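Local coordinates for protein PA0821 (Pseudomonas aeruginosa, PDB 7DRG) that is probably the immunity protein of a type VI secretion system, protecting the bacterium from a partner effector that carries a putative VRR-NUC nuclease domain, at residues W75-E80 / C112-K117; K118-G123 / N185-S190; F162-I167 / N356-R361; V269-A274 / P350-T355. One frame throughout, in Å; residues are numbered along the deposited sequence.

Contact 1: W75-E80 / C112-K117; sequences WLWREE and CYTSGK
Leu76 and Tyr113 meet across neighbouring antiparallel strands, one methyl group of the leucine lying over the tyrosine ring. Leu76 CD1 is 3.6 Å from the Tyr113 ring centroid and 5° off the ring normal, a nearly centred CH-pi contact. Leu76 achieves this with CG anti to its backbone N (chi1 171°), which carries the branch across the sheet face toward the facing strand. The two residues form a non-hydrogen-bonded pair, flanked by the hydrogen-bonded pairs Trp75-Thr114 and Trp77-Cys112, whose side chains share the other face. The backbone ladder is tight at one end, where Trp77 N reaches Cys112 O at 2.8 Å in an almost straight bond, and slacker at the other, where Trp75 N to Thr114 O measures 3.3 Å. Past that end the Trp75 indole takes over: NE1 points its N-H between two carbonyls, making weak bonds to Gly116 O (3.0 Å) and Lys117 O (3.3 Å). Thr114 OG1 lies in plane at the edge of the same ring, 3.6 Å from Trp75 CB. Trp77 stands beside Cys112, their CB atoms 4.1 Å apart. Strands 87-89 and 126-131 continue the antiparallel pairing beyond 75-77 and 109-114 respectively; Met99 of helix 96-101 packs on Leu76 and Tyr113, and Phe62 of helix 52-69 stacks on the tyrosine.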
loop_
_atom_site.group_PDB
_atom_site.type_symbol
_atom_site.label_atom_id
_atom_site.label_comp_id
_atom_site.label_asym_id
_atom_site.label_seq_id
_atom_site.Cartn_x
_atom_site.Cartn_y
_atom_site.Cartn_z
ATOM N N TRP B 75 6.486 -4.200 30.048
ATOM C CA TRP B 75 6.936 -2.835 30.290
ATOM C C TRP B 75 5.779 -1.935 30.699
ATOM O O TRP B 75 4.647 -2.101 30.237
ATOM C CB TRP B 75 7.608 -2.234 29.044
ATOM C CG TRP B 75 8.713 -3.065 28.524
ATOM C CD1 TRP B 75 8.684 -3.880 27.428
ATOM C CD2 TRP B 75 10.028 -3.188 29.081
ATOM N NE1 TRP B 75 9.892 -4.504 27.274
ATOM C CE2 TRP B 75 10.741 -4.093 28.268
ATOM C CE3 TRP B 75 10.667 -2.629 30.191
ATOM C CZ2 TRP B 75 12.060 -4.450 28.526
ATOM C CZ3 TRP B 75 11.980 -2.981 30.443
ATOM C CH2 TRP B 75 12.664 -3.883 29.611
ATOM N N LEU B 76 6.087 -0.959 31.554
ATOM C CA LEU B 76 5.171 0.127 31.880
ATOM C C LEU B 76 5.818 1.450 31.494
ATOM O O LEU B 76 6.881 1.806 32.028
ATOM C CB LEU B 76 4.815 0.122 33.370
ATOM C CG LEU B 76 4.032 1.360 33.804
ATOM C CD1 LEU B 76 2.685 1.418 33.104
ATOM C CD2 LEU B 76 3.861 1.348 35.318
ATOM N N TRP B 77 5.174 2.178 30.584
ATOM C CA TRP B 77 5.605 3.511 30.169
ATOM C C TRP B 77 4.737 4.563 30.854
ATOM O O TRP B 77 3.508 4.431 30.898
ATOM C CB TRP B 77 5.517 3.672 28.642
ATOM C CG TRP B 77 6.604 2.975 27.853
ATOM C CD1 TRP B 77 6.512 1.775 27.187
ATOM C CD2 TRP B 77 7.942 3.450 27.636
ATOM N NE1 TRP B 77 7.715 1.482 26.583
ATOM C CE2 TRP B 77 8.605 2.491 26.840
ATOM C CE3 TRP B 77 8.641 4.590 28.040
ATOM C CZ2 TRP B 77 9.932 2.641 26.443
ATOM C CZ3 TRP B 77 9.960 4.734 27.648
ATOM C CH2 TRP B 77 10.592 3.763 26.862
ATOM N N ARG B 78 5.375 5.601 31.393
ATOM C CA ARG B 78 4.677 6.715 32.018
ATOM C C ARG B 78 5.310 8.017 31.550
ATOM O O ARG B 78 6.537 8.129 31.498
ATOM C CB ARG B 78 4.728 6.632 33.553
ATOM C CG ARG B 78 3.972 5.443 34.162
ATOM C CD ARG B 78 4.132 5.426 35.676
ATOM N NE ARG B 78 5.543 5.410 36.023
ATOM C CZ ARG B 78 6.032 5.835 37.177
ATOM N NH1 ARG B 78 5.215 6.303 38.116
ATOM N NH2 ARG B 78 7.341 5.788 37.391
ATOM N N GLU B 79 4.478 9.000 31.211
ATOM C CA GLU B 79 4.999 10.277 30.732
ATOM C C GLU B 79 5.334 11.176 31.914
ATOM O O GLU B 79 4.450 11.523 32.705
ATOM C CB GLU B 79 4.005 10.968 29.801
ATOM C CG GLU B 79 4.494 12.329 29.323
ATOM C CD GLU B 79 3.685 12.883 28.167
ATOM O OE1 GLU B 79 4.133 13.880 27.560
ATOM O OE2 GLU B 79 2.609 12.323 27.862
ATOM N N GLU B 80 6.615 11.546 32.023
ATOM C CA GLU B 80 7.188 12.416 33.049
ATOM C C GLU B 80 6.562 12.179 34.421
ATOM O O GLU B 80 5.888 13.062 34.963
ATOM C CB GLU B 80 7.052 13.881 32.636
ATOM C CG GLU B 80 7.648 14.160 31.261
ATOM C CD GLU B 80 8.059 15.604 31.066
ATOM O OE1 GLU B 80 8.933 15.860 30.209
ATOM O OE2 GLU B 80 7.515 16.481 31.768
ATOM N N CYS B 112 1.013 3.134 30.379
ATOM C CA CYS B 112 0.959 2.320 29.168
ATOM C C CYS B 112 1.690 1.009 29.423
ATOM O O CYS B 112 2.924 0.982 29.465
ATOM C CB CYS B 112 1.564 3.066 27.985
ATOM S SG CYS B 112 1.425 2.127 26.462
ATOM N N TYR B 113 0.926 -0.070 29.598
ATOM C CA TYR B 113 1.479 -1.406 29.764
ATOM C C TYR B 113 1.579 -2.066 28.400
ATOM O O TYR B 113 0.596 -2.092 27.647
ATOM C CB TYR B 113 0.595 -2.263 30.667
ATOM C CG TYR B 113 0.503 -1.810 32.109
ATOM C CD1 TYR B 113 -0.455 -0.883 32.507
ATOM C CD2 TYR B 113 1.357 -2.333 33.070
ATOM C CE1 TYR B 113 -0.558 -0.488 33.844
ATOM C CE2 TYR B 113 1.255 -1.945 34.409
ATOM C CZ TYR B 113 0.307 -1.021 34.776
ATOM O OH TYR B 113 0.209 -0.641 36.094
ATOM N N THR B 114 2.756 -2.605 28.086
ATOM C CA THR B 114 2.978 -3.244 26.793
ATOM C C THR B 114 3.584 -4.626 26.993
ATOM O O THR B 114 4.001 -4.997 28.091
ATOM C CB THR B 114 3.892 -2.407 25.886
ATOM O OG1 THR B 114 5.223 -2.395 26.417
ATOM C CG2 THR B 114 3.381 -0.980 25.748
ATOM N N SER B 115 3.646 -5.388 25.896
ATOM C CA SER B 115 4.160 -6.752 25.923
ATOM C C SER B 115 5.313 -6.965 24.950
ATOM O O SER B 115 5.685 -8.114 24.694
ATOM C CB SER B 115 3.038 -7.756 25.616
ATOM O OG SER B 115 2.512 -7.528 24.316
ATOM N N GLY B 116 5.904 -5.903 24.413
ATOM C CA GLY B 116 7.051 -6.088 23.540
ATOM C C GLY B 116 8.223 -6.695 24.293
ATOM O O GLY B 116 8.450 -6.400 25.467
ATOM N N LYS B 117 8.987 -7.549 23.608
ATOM C CA LYS B 117 10.176 -8.119 24.241
ATOM C C LYS B 117 11.164 -7.024 24.629
ATOM O O LYS B 117 11.606 -6.945 25.782
ATOM C CB LYS B 117 10.843 -9.138 23.315
ATOM C CG LYS B 117 12.071 -9.786 23.942
ATOM C CD LYS B 117 12.709 -10.822 23.032
ATOM C CE LYS B 117 14.057 -11.268 23.591
ATOM N NZ LYS B 117 13.960 -11.757 24.998
#

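Contact 2: K118-G123 / N185-S190; sequences KSRDAG and NLSPTS
Ser187 and Arg120 join two loops through a serine hydroxyl that both gives and receives. Its OG accepts from Ser190 N at 3.0 Å, an ST motif, and donates to Arg120 O at 2.6 Å in the carbonyl plane, on a lone pair. Arg120 itself belongs to the type I beta turn Lys118-Asp121, so the motif on one loop grips the turn on the other. Two further hydrogen bonds start from side chains. Arg120 runs out fully extended, and NE meets Ser190 OG at 3.0 Å near the guanidinium plane. At the strand end of the contact, Asn185 ND2 donates to Gly123 O (2.8 Å), nearly along the C=O axis; its amide is fixed further by Ser149 and Arg41. Among charges, a salt bridge inside the turn, Lys118 NZ to Asp121 OD1, ties the turn's first residue to its last, and Arg120 NH2 forms another with Glu31. Van der Waals contacts fill in between: Ala122 CB sits 3.3 Å from Asn185 O, and Pro188 CD rests 3.5 Å from Asp121 O. The Thr189 and Arg120 side chains cross at about a right angle, with Thr189 OG1 3.6 Å from Arg120 CG.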
loop_
_atom_site.group_PDB
_atom_site.type_symbol
_atom_site.label_atom_id
_atom_site.label_comp_id
_atom_site.label_asym_id
_atom_site.label_seq_id
_atom_site.Cartn_x
_atom_site.Cartn_y
_atom_site.Cartn_z
ATOM N N LYS B 118 11.534 -6.180 23.675
ATOM C CA LYS B 118 12.278 -4.966 23.967
ATOM C C LYS B 118 11.298 -3.834 24.247
ATOM O O LYS B 118 10.172 -3.837 23.750
ATOM C CB LYS B 118 13.195 -4.614 22.797
ATOM C CG LYS B 118 14.119 -5.761 22.403
ATOM C CD LYS B 118 15.303 -5.298 21.567
ATOM C CE LYS B 118 15.023 -5.420 20.083
ATOM N NZ LYS B 118 13.995 -4.456 19.626
ATOM N N SER B 119 11.719 -2.875 25.078
ATOM C CA SER B 119 10.828 -1.763 25.398
ATOM C C SER B 119 10.438 -0.976 24.150
ATOM O O SER B 119 9.375 -0.343 24.132
ATOM C CB SER B 119 11.480 -0.839 26.438
ATOM O OG SER B 119 12.671 -0.255 25.925
ATOM N N ARG B 120 11.268 -1.028 23.105
ATOM C CA ARG B 120 11.016 -0.362 21.838
ATOM C C ARG B 120 10.035 -1.129 20.957
ATOM O O ARG B 120 9.482 -0.551 20.015
ATOM C CB ARG B 120 12.352 -0.181 21.109
ATOM C CG ARG B 120 12.344 0.751 19.918
ATOM C CD ARG B 120 13.722 0.762 19.295
ATOM N NE ARG B 120 13.832 1.719 18.202
ATOM C CZ ARG B 120 14.891 1.804 17.408
ATOM N NH1 ARG B 120 15.915 0.982 17.590
ATOM N NH2 ARG B 120 14.922 2.701 16.432
ATOM N N ASP B 121 9.812 -2.412 21.236
ATOM C CA ASP B 121 8.965 -3.243 20.390
ATOM C C ASP B 121 7.489 -2.938 20.603
ATOM O O ASP B 121 7.017 -2.829 21.740
ATOM C CB ASP B 121 9.184 -4.727 20.681
ATOM C CG ASP B 121 10.510 -5.252 20.180
ATOM O OD1 ASP B 121 11.105 -4.633 19.272
ATOM O OD2 ASP B 121 10.941 -6.310 20.694
ATOM N N ALA B 122 6.750 -2.851 19.499
ATOM C CA ALA B 122 5.299 -2.980 19.569
ATOM C C ALA B 122 4.933 -4.353 20.111
ATOM O O ALA B 122 5.609 -5.347 19.834
ATOM C CB ALA B 122 4.676 -2.779 18.187
ATOM N N GLY B 123 3.868 -4.401 20.911
ATOM C CA GLY B 123 3.390 -5.651 21.457
ATOM C C GLY B 123 1.889 -5.765 21.277
ATOM O O GLY B 123 1.179 -4.768 21.147
ATOM N N ASN B 185 -0.757 -1.848 16.899
ATOM C CA ASN B 185 0.010 -1.167 17.934
ATOM C C ASN B 185 1.364 -0.814 17.345
ATOM O O ASN B 185 1.989 -1.649 16.691
ATOM C CB ASN B 185 0.195 -2.049 19.168
ATOM C CG ASN B 185 -1.051 -2.140 20.011
ATOM O OD1 ASN B 185 -1.927 -1.276 19.936
ATOM N ND2 ASN B 185 -1.128 -3.173 20.839
ATOM N N LEU B 186 1.809 0.419 17.554
ATOM C CA LEU B 186 3.113 0.853 17.069
ATOM C C LEU B 186 4.111 0.884 18.221
ATOM O O LEU B 186 3.752 0.793 19.398
ATOM C CB LEU B 186 3.020 2.230 16.409
ATOM C CG LEU B 186 1.969 2.362 15.303
ATOM C CD1 LEU B 186 2.056 3.750 14.671
ATOM C CD2 LEU B 186 2.136 1.277 14.249
ATOM N N SER B 187 5.384 1.012 17.857
ATOM C CA SER B 187 6.444 1.097 18.845
ATOM C C SER B 187 6.149 2.217 19.842
ATOM O O SER B 187 5.776 3.324 19.430
ATOM C CB SER B 187 7.784 1.348 18.150
ATOM O OG SER B 187 8.755 1.750 19.103
ATOM N N PRO B 188 6.281 1.967 21.149
ATOM C CA PRO B 188 5.962 3.018 22.129
ATOM C C PRO B 188 6.858 4.235 22.026
ATOM O O PRO B 188 6.443 5.330 22.422
ATOM C CB PRO B 188 6.147 2.305 23.478
ATOM C CG PRO B 188 5.982 0.853 23.166
ATOM C CD PRO B 188 6.541 0.667 21.786
ATOM N N THR B 189 8.072 4.079 21.507
ATOM C CA THR B 189 9.022 5.179 21.432
ATOM C C THR B 189 9.350 5.616 20.017
ATOM O O THR B 189 9.729 6.773 19.816
ATOM C CB THR B 189 10.334 4.806 22.134
ATOM O OG1 THR B 189 10.840 3.578 21.592
ATOM C CG2 THR B 189 10.099 4.646 23.614
ATOM N N SER B 190 9.228 4.721 19.037
ATOM C CA SER B 190 9.698 4.985 17.681
ATOM C C SER B 190 8.557 5.043 16.672
ATOM O O SER B 190 8.785 4.843 15.474
ATOM C CB SER B 190 10.724 3.934 17.255
ATOM O OG SER B 190 11.850 3.935 18.116
#

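Contact 3: F162-I167 / N356-R361; sequences FLQLFI and NTLPER
Leu358 has CG anti to its carbonyl carbon (chi1 -54°), which directs its branches at helix 161-173, where the leucine and Leu163 run alongside each other, pointing opposite ways. The contact seats the start of a type I beta turn, Leu358-Arg361, on one flank of that helix, the turn being closed by the backbone bond from Arg361 N to Leu358 O. Leu358 points into the helix surface between Leu163, Gln164 and Ile167, residues i, i+1 and i+4 of the helix. Its CG lies 3.7 Å from Leu163 CD2, and its CD1 branch reaches Ile167 CG1, also at 3.7 Å. In Gln164 a bend at chi2 (72°) turns the amide toward the leucine methyls, OE1 coming within 3.5 Å of Leu358 CD2. The amide nitrogen is hydrogen-bonded to Asp168 one turn along. No hydrogen bond spans the two segments; their contact is mainly apolar, and a salt bridge from the Glu360 carboxylate to Arg171, further along the helix, adds a polar tie. Glu360 approaches the same helix beside Ile167 and Gln164, its OE2 lying 3.8 Å from Ile167 CG2.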
loop_
_atom_site.group_PDB
_atom_site.type_symbol
_atom_site.label_atom_id
_atom_site.label_comp_id
_atom_site.label_asym_id
_atom_site.label_seq_id
_atom_site.Cartn_x
_atom_site.Cartn_y
_atom_site.Cartn_z
ATOM N N PHE B 162 -12.169 -10.720 24.981
ATOM C CA PHE B 162 -12.021 -9.299 24.683
ATOM C C PHE B 162 -13.378 -8.610 24.659
ATOM O O PHE B 162 -13.543 -7.512 25.205
ATOM C CB PHE B 162 -11.293 -9.111 23.349
ATOM C CG PHE B 162 -11.212 -7.683 22.901
ATOM C CD1 PHE B 162 -12.267 -7.094 22.223
ATOM C CD2 PHE B 162 -10.087 -6.916 23.172
ATOM C CE1 PHE B 162 -12.216 -5.780 21.828
ATOM C CE2 PHE B 162 -10.023 -5.594 22.765
ATOM C CZ PHE B 162 -11.085 -5.024 22.100
ATOM N N LEU B 163 -14.366 -9.244 24.023
ATOM C CA LEU B 163 -15.701 -8.672 23.974
ATOM C C LEU B 163 -16.241 -8.405 25.379
ATOM O O LEU B 163 -16.785 -7.328 25.645
ATOM C CB LEU B 163 -16.613 -9.626 23.199
ATOM C CG LEU B 163 -18.105 -9.329 23.162
ATOM C CD1 LEU B 163 -18.356 -7.972 22.547
ATOM C CD2 LEU B 163 -18.811 -10.437 22.374
ATOM N N GLN B 164 -16.072 -9.364 26.295
ATOM C CA GLN B 164 -16.510 -9.165 27.672
ATOM C C GLN B 164 -15.795 -7.984 28.322
ATOM O O GLN B 164 -16.414 -7.198 29.049
ATOM C CB GLN B 164 -16.275 -10.441 28.484
ATOM C CG GLN B 164 -16.875 -10.390 29.877
ATOM C CD GLN B 164 -18.390 -10.471 29.853
ATOM O OE1 GLN B 164 -18.963 -11.488 29.447
ATOM N NE2 GLN B 164 -19.050 -9.395 30.268
ATOM N N LEU B 165 -14.493 -7.841 28.072
ATOM C CA LEU B 165 -13.762 -6.697 28.614
ATOM C C LEU B 165 -14.327 -5.388 28.082
ATOM O O LEU B 165 -14.529 -4.433 28.840
ATOM C CB LEU B 165 -12.269 -6.796 28.279
ATOM C CG LEU B 165 -11.446 -7.932 28.874
ATOM C CD1 LEU B 165 -10.011 -7.837 28.357
ATOM C CD2 LEU B 165 -11.483 -7.902 30.400
ATOM N N PHE B 166 -14.569 -5.318 26.767
ATOM C CA PHE B 166 -15.035 -4.068 26.174
ATOM C C PHE B 166 -16.369 -3.639 26.776
ATOM O O PHE B 166 -16.559 -2.462 27.111
ATOM C CB PHE B 166 -15.132 -4.213 24.649
ATOM C CG PHE B 166 -15.283 -2.907 23.929
ATOM C CD1 PHE B 166 -14.169 -2.139 23.633
ATOM C CD2 PHE B 166 -16.532 -2.445 23.544
ATOM C CE1 PHE B 166 -14.307 -0.930 22.973
ATOM C CE2 PHE B 166 -16.671 -1.242 22.885
ATOM C CZ PHE B 166 -15.552 -0.485 22.595
ATOM N N ILE B 167 -17.293 -4.585 26.947
ATOM C CA ILE B 167 -18.578 -4.261 27.558
ATOM C C ILE B 167 -18.401 -3.903 29.030
ATOM O O ILE B 167 -18.990 -2.933 29.518
ATOM C CB ILE B 167 -19.561 -5.429 27.375
ATOM C CG1 ILE B 167 -19.691 -5.813 25.897
ATOM C CG2 ILE B 167 -20.911 -5.074 27.983
ATOM C CD1 ILE B 167 -20.000 -4.660 24.983
ATOM N N ASN B 356 -20.097 -16.639 19.769
ATOM C CA ASN B 356 -19.403 -15.418 19.367
ATOM C C ASN B 356 -20.091 -14.139 19.844
ATOM O O ASN B 356 -19.659 -13.040 19.469
ATOM C CB ASN B 356 -19.202 -15.388 17.842
ATOM C CG ASN B 356 -20.493 -15.567 17.069
ATOM O OD1 ASN B 356 -21.549 -15.097 17.482
ATOM N ND2 ASN B 356 -20.413 -16.259 15.938
ATOM N N THR B 357 -21.118 -14.244 20.687
ATOM C CA THR B 357 -21.751 -13.096 21.321
ATOM C C THR B 357 -21.839 -13.356 22.816
ATOM O O THR B 357 -21.730 -14.500 23.268
ATOM C CB THR B 357 -23.168 -12.819 20.779
ATOM O OG1 THR B 357 -23.997 -13.971 20.988
ATOM C CG2 THR B 357 -23.132 -12.489 19.302
ATOM N N LEU B 358 -22.051 -12.273 23.588
ATOM C CA LEU B 358 -22.324 -12.444 25.012
ATOM C C LEU B 358 -23.804 -12.758 25.223
ATOM O O LEU B 358 -24.660 -12.236 24.503
ATOM C CB LEU B 358 -21.961 -11.191 25.798
ATOM C CG LEU B 358 -20.541 -10.652 25.634
ATOM C CD1 LEU B 358 -20.363 -9.440 26.534
ATOM C CD2 LEU B 358 -19.511 -11.715 25.966
ATOM N N PRO B 359 -24.129 -13.598 26.206
ATOM C CA PRO B 359 -25.543 -13.920 26.456
ATOM C C PRO B 359 -26.409 -12.710 26.777
ATOM O O PRO B 359 -27.627 -12.774 26.582
ATOM C CB PRO B 359 -25.483 -14.898 27.641
ATOM C CG PRO B 359 -24.077 -14.809 28.180
ATOM C CD PRO B 359 -23.218 -14.415 27.019
ATOM N N GLU B 360 -25.832 -11.607 27.243
ATOM C CA GLU B 360 -26.627 -10.449 27.624
ATOM C C GLU B 360 -27.036 -9.585 26.438
ATOM O O GLU B 360 -27.641 -8.526 26.653
ATOM C CB GLU B 360 -25.869 -9.606 28.644
ATOM C CG GLU B 360 -24.690 -8.831 28.086
ATOM C CD GLU B 360 -23.826 -8.247 29.187
ATOM O OE1 GLU B 360 -23.133 -9.028 29.874
ATOM O OE2 GLU B 360 -23.848 -7.011 29.372
ATOM N N ARG B 361 -26.728 -9.996 25.205
ATOM C CA ARG B 361 -27.164 -9.224 24.051
ATOM C C ARG B 361 -28.670 -9.025 24.120
ATOM O O ARG B 361 -29.402 -9.883 24.615
ATOM C CB ARG B 361 -26.781 -9.926 22.739
ATOM C CG ARG B 361 -27.522 -11.225 22.496
ATOM C CD ARG B 361 -27.211 -11.812 21.127
ATOM N NE ARG B 361 -27.771 -11.026 20.029
ATOM C CZ ARG B 361 -27.952 -11.495 18.796
ATOM N NH1 ARG B 361 -27.625 -12.750 18.510
ATOM N NH2 ARG B 361 -28.465 -10.715 17.851
#

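Contact 4: V269-A274 / P350-T355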
loop_
_atom_site.group_PDB
_atom_site.type_symbol
_atom_site.label_atom_id
_atom_site.label_comp_id
_atom_site.label_asym_id
_atom_site.label_seq_id
_atom_site.Cartn_x
_atom_site.Cartn_y
_atom_site.Cartn_z
ATOM N N VAL B 269 -23.306 -0.656 22.907
ATOM C CA VAL B 269 -22.243 -1.187 22.059
ATOM C C VAL B 269 -22.888 -2.030 20.971
ATOM O O VAL B 269 -23.717 -2.906 21.257
ATOM C CB VAL B 269 -21.218 -2.016 22.851
ATOM C CG1 VAL B 269 -20.212 -2.677 21.881
ATOM C CG2 VAL B 269 -20.485 -1.145 23.842
ATOM N N ILE B 270 -22.517 -1.762 19.729
ATOM C CA ILE B 270 -22.991 -2.511 18.571
ATOM C C ILE B 270 -21.882 -3.457 18.140
ATOM O O ILE B 270 -20.733 -3.034 17.983
ATOM C CB ILE B 270 -23.382 -1.568 17.422
ATOM C CG1 ILE B 270 -24.400 -0.535 17.903
ATOM C CG2 ILE B 270 -23.914 -2.365 16.222
ATOM C CD1 ILE B 270 -24.723 0.528 16.885
ATOM N N GLN B 271 -22.219 -4.733 17.961
ATOM C CA GLN B 271 -21.288 -5.729 17.444
ATOM C C GLN B 271 -21.646 -5.993 15.987
ATOM O O GLN B 271 -22.761 -6.432 15.691
ATOM C CB GLN B 271 -21.347 -7.021 18.264
ATOM C CG GLN B 271 -20.515 -8.161 17.668
ATOM C CD GLN B 271 -20.598 -9.449 18.478
ATOM O OE1 GLN B 271 -21.027 -9.444 19.637
ATOM N NE2 GLN B 271 -20.173 -10.554 17.879
ATOM N N ALA B 272 -20.712 -5.710 15.082
ATOM C CA ALA B 272 -20.955 -5.845 13.645
ATOM C C ALA B 272 -20.290 -7.124 13.152
ATOM O O ALA B 272 -19.149 -7.109 12.697
ATOM C CB ALA B 272 -20.429 -4.625 12.893
ATOM N N GLY B 273 -21.023 -8.233 13.201
ATOM C CA GLY B 273 -20.531 -9.481 12.655
ATOM C C GLY B 273 -20.004 -10.433 13.718
ATOM O O GLY B 273 -19.816 -10.086 14.886
ATOM N N ALA B 274 -19.744 -11.667 13.264
ATOM C CA ALA B 274 -19.383 -12.770 14.151
ATOM C C ALA B 274 -17.963 -12.659 14.675
ATOM O O ALA B 274 -17.618 -13.330 15.653
ATOM C CB ALA B 274 -19.553 -14.104 13.414
ATOM N N PRO B 350 -20.749 -15.466 8.389
ATOM C CA PRO B 350 -21.269 -16.307 9.475
ATOM C C PRO B 350 -22.228 -15.538 10.371
ATOM O O PRO B 350 -22.069 -14.339 10.608
ATOM C CB PRO B 350 -20.005 -16.724 10.238
ATOM C CG PRO B 350 -18.888 -16.562 9.246
ATOM C CD PRO B 350 -19.278 -15.401 8.385
ATOM N N TYR B 351 -23.230 -16.255 10.878
ATOM C CA TYR B 351 -24.252 -15.687 11.743
ATOM C C TYR B 351 -23.777 -15.615 13.194
ATOM O O TYR B 351 -22.911 -16.375 13.635
ATOM C CB TYR B 351 -25.529 -16.533 11.699
ATOM C CG TYR B 351 -26.414 -16.342 10.483
ATOM C CD1 TYR B 351 -25.903 -16.409 9.197
ATOM C CD2 TYR B 351 -27.780 -16.128 10.635
ATOM C CE1 TYR B 351 -26.728 -16.246 8.089
ATOM C CE2 TYR B 351 -28.608 -15.968 9.541
ATOM C CZ TYR B 351 -28.077 -16.021 8.275
ATOM O OH TYR B 351 -28.907 -15.859 7.192
ATOM N N LEU B 352 -24.390 -14.707 13.946
ATOM C CA LEU B 352 -24.157 -14.649 15.384
ATOM C C LEU B 352 -24.770 -15.858 16.076
ATOM O O LEU B 352 -25.857 -16.320 15.711
ATOM C CB LEU B 352 -24.754 -13.374 15.972
ATOM C CG LEU B 352 -24.260 -12.054 15.401
ATOM C CD1 LEU B 352 -24.971 -10.914 16.103
ATOM C CD2 LEU B 352 -22.747 -11.946 15.550
ATOM N N ASP B 353 -24.078 -16.368 17.091
ATOM C CA ASP B 353 -24.614 -17.458 17.897
ATOM C C ASP B 353 -24.021 -17.365 19.300
ATOM O O ASP B 353 -23.350 -16.388 19.651
ATOM C CB ASP B 353 -24.359 -18.815 17.219
ATOM C CG ASP B 353 -22.883 -19.116 17.002
ATOM O OD1 ASP B 353 -22.028 -18.633 17.770
ATOM O OD2 ASP B 353 -22.573 -19.855 16.042
ATOM N N ALA B 354 -24.273 -18.392 20.113
ATOM C CA ALA B 354 -23.806 -18.386 21.494
ATOM C C ALA B 354 -22.289 -18.475 21.612
ATOM O O ALA B 354 -21.756 -18.203 22.691
ATOM C CB ALA B 354 -24.453 -19.534 22.268
ATOM N N THR B 355 -21.585 -18.848 20.546
ATOM C CA THR B 355 -20.134 -18.958 20.607
ATOM C C THR B 355 -19.417 -17.648 20.324
ATOM O O THR B 355 -18.219 -17.551 20.611
ATOM C CB THR B 355 -19.625 -20.014 19.618
ATOM O OG1 THR B 355 -19.812 -19.553 18.275
ATOM C CG2 THR B 355 -20.371 -21.330 19.811
HETATM O O HOH W 1 -20.416 -12.148 10.509
#
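The end of strand 267-272, where the chain leaves the sheet through Gly273 and Ala274, lies against the loop that follows helix 338-348, chiefly through Leu352. One methyl group of that leucine does most of the touching: Leu352 CD2 is 3.5 Å from Gly273 O and 3.7 Å from Ala274 CA. The Gln271 side chain, extended beyond CG, and Leu352 lie side by side, pointing opposite ways, with Gln271 NE2 3.7 Å from the same methyl. That amide is firmly held: NE2 donates to Gly273 O at 3.1 Å and also binds Asn356 O, while OE1 is hydrogen-bonded to the Tyr262 hydroxyl. Gly273 follows the strand with a positive phi (101°), and its backbone angles are of a kind that calls for glycine. On the loop side, Asp353 forms an Asx turn, OD1 accepting from Thr355 N at 2.8 Å, just after the leucine that makes the contact. Ala274 CB faces the loop's beginning, 4.1 Å from Pro350 CB. No direct hydrogen bond links the segments; instead one water bridges the backbones, accepting from Ala274 N at 2.9 Å and donating to Pro350 O at 2.7 Å.

In the fold
The four contacts fall into two touching pairs, and contacts 1 and 2 lie on the opposite side of the chain's centre from contact 4. Contacts 1 and 2, with centres about 9 Å apart, are joined by indole rings: Trp77 CH2 lies 3.4 Å from Thr189 CG2, and Trp75 NE1 comes to 3.3 Å from Ser119 N. Contacts 3 and 4, about 10 Å between centres, share the C-terminal tail, which runs directly from 350-355 into 356-361; Asn356 CB to Ala274 O at 3.4 Å and Ile167 CD1 to Val269 CB at 3.6 Å stitch them together. Along the chain, contact 4 is nested within the loop closed by contact 3. The centres of contacts 1 and 4 are about 32 Å apart.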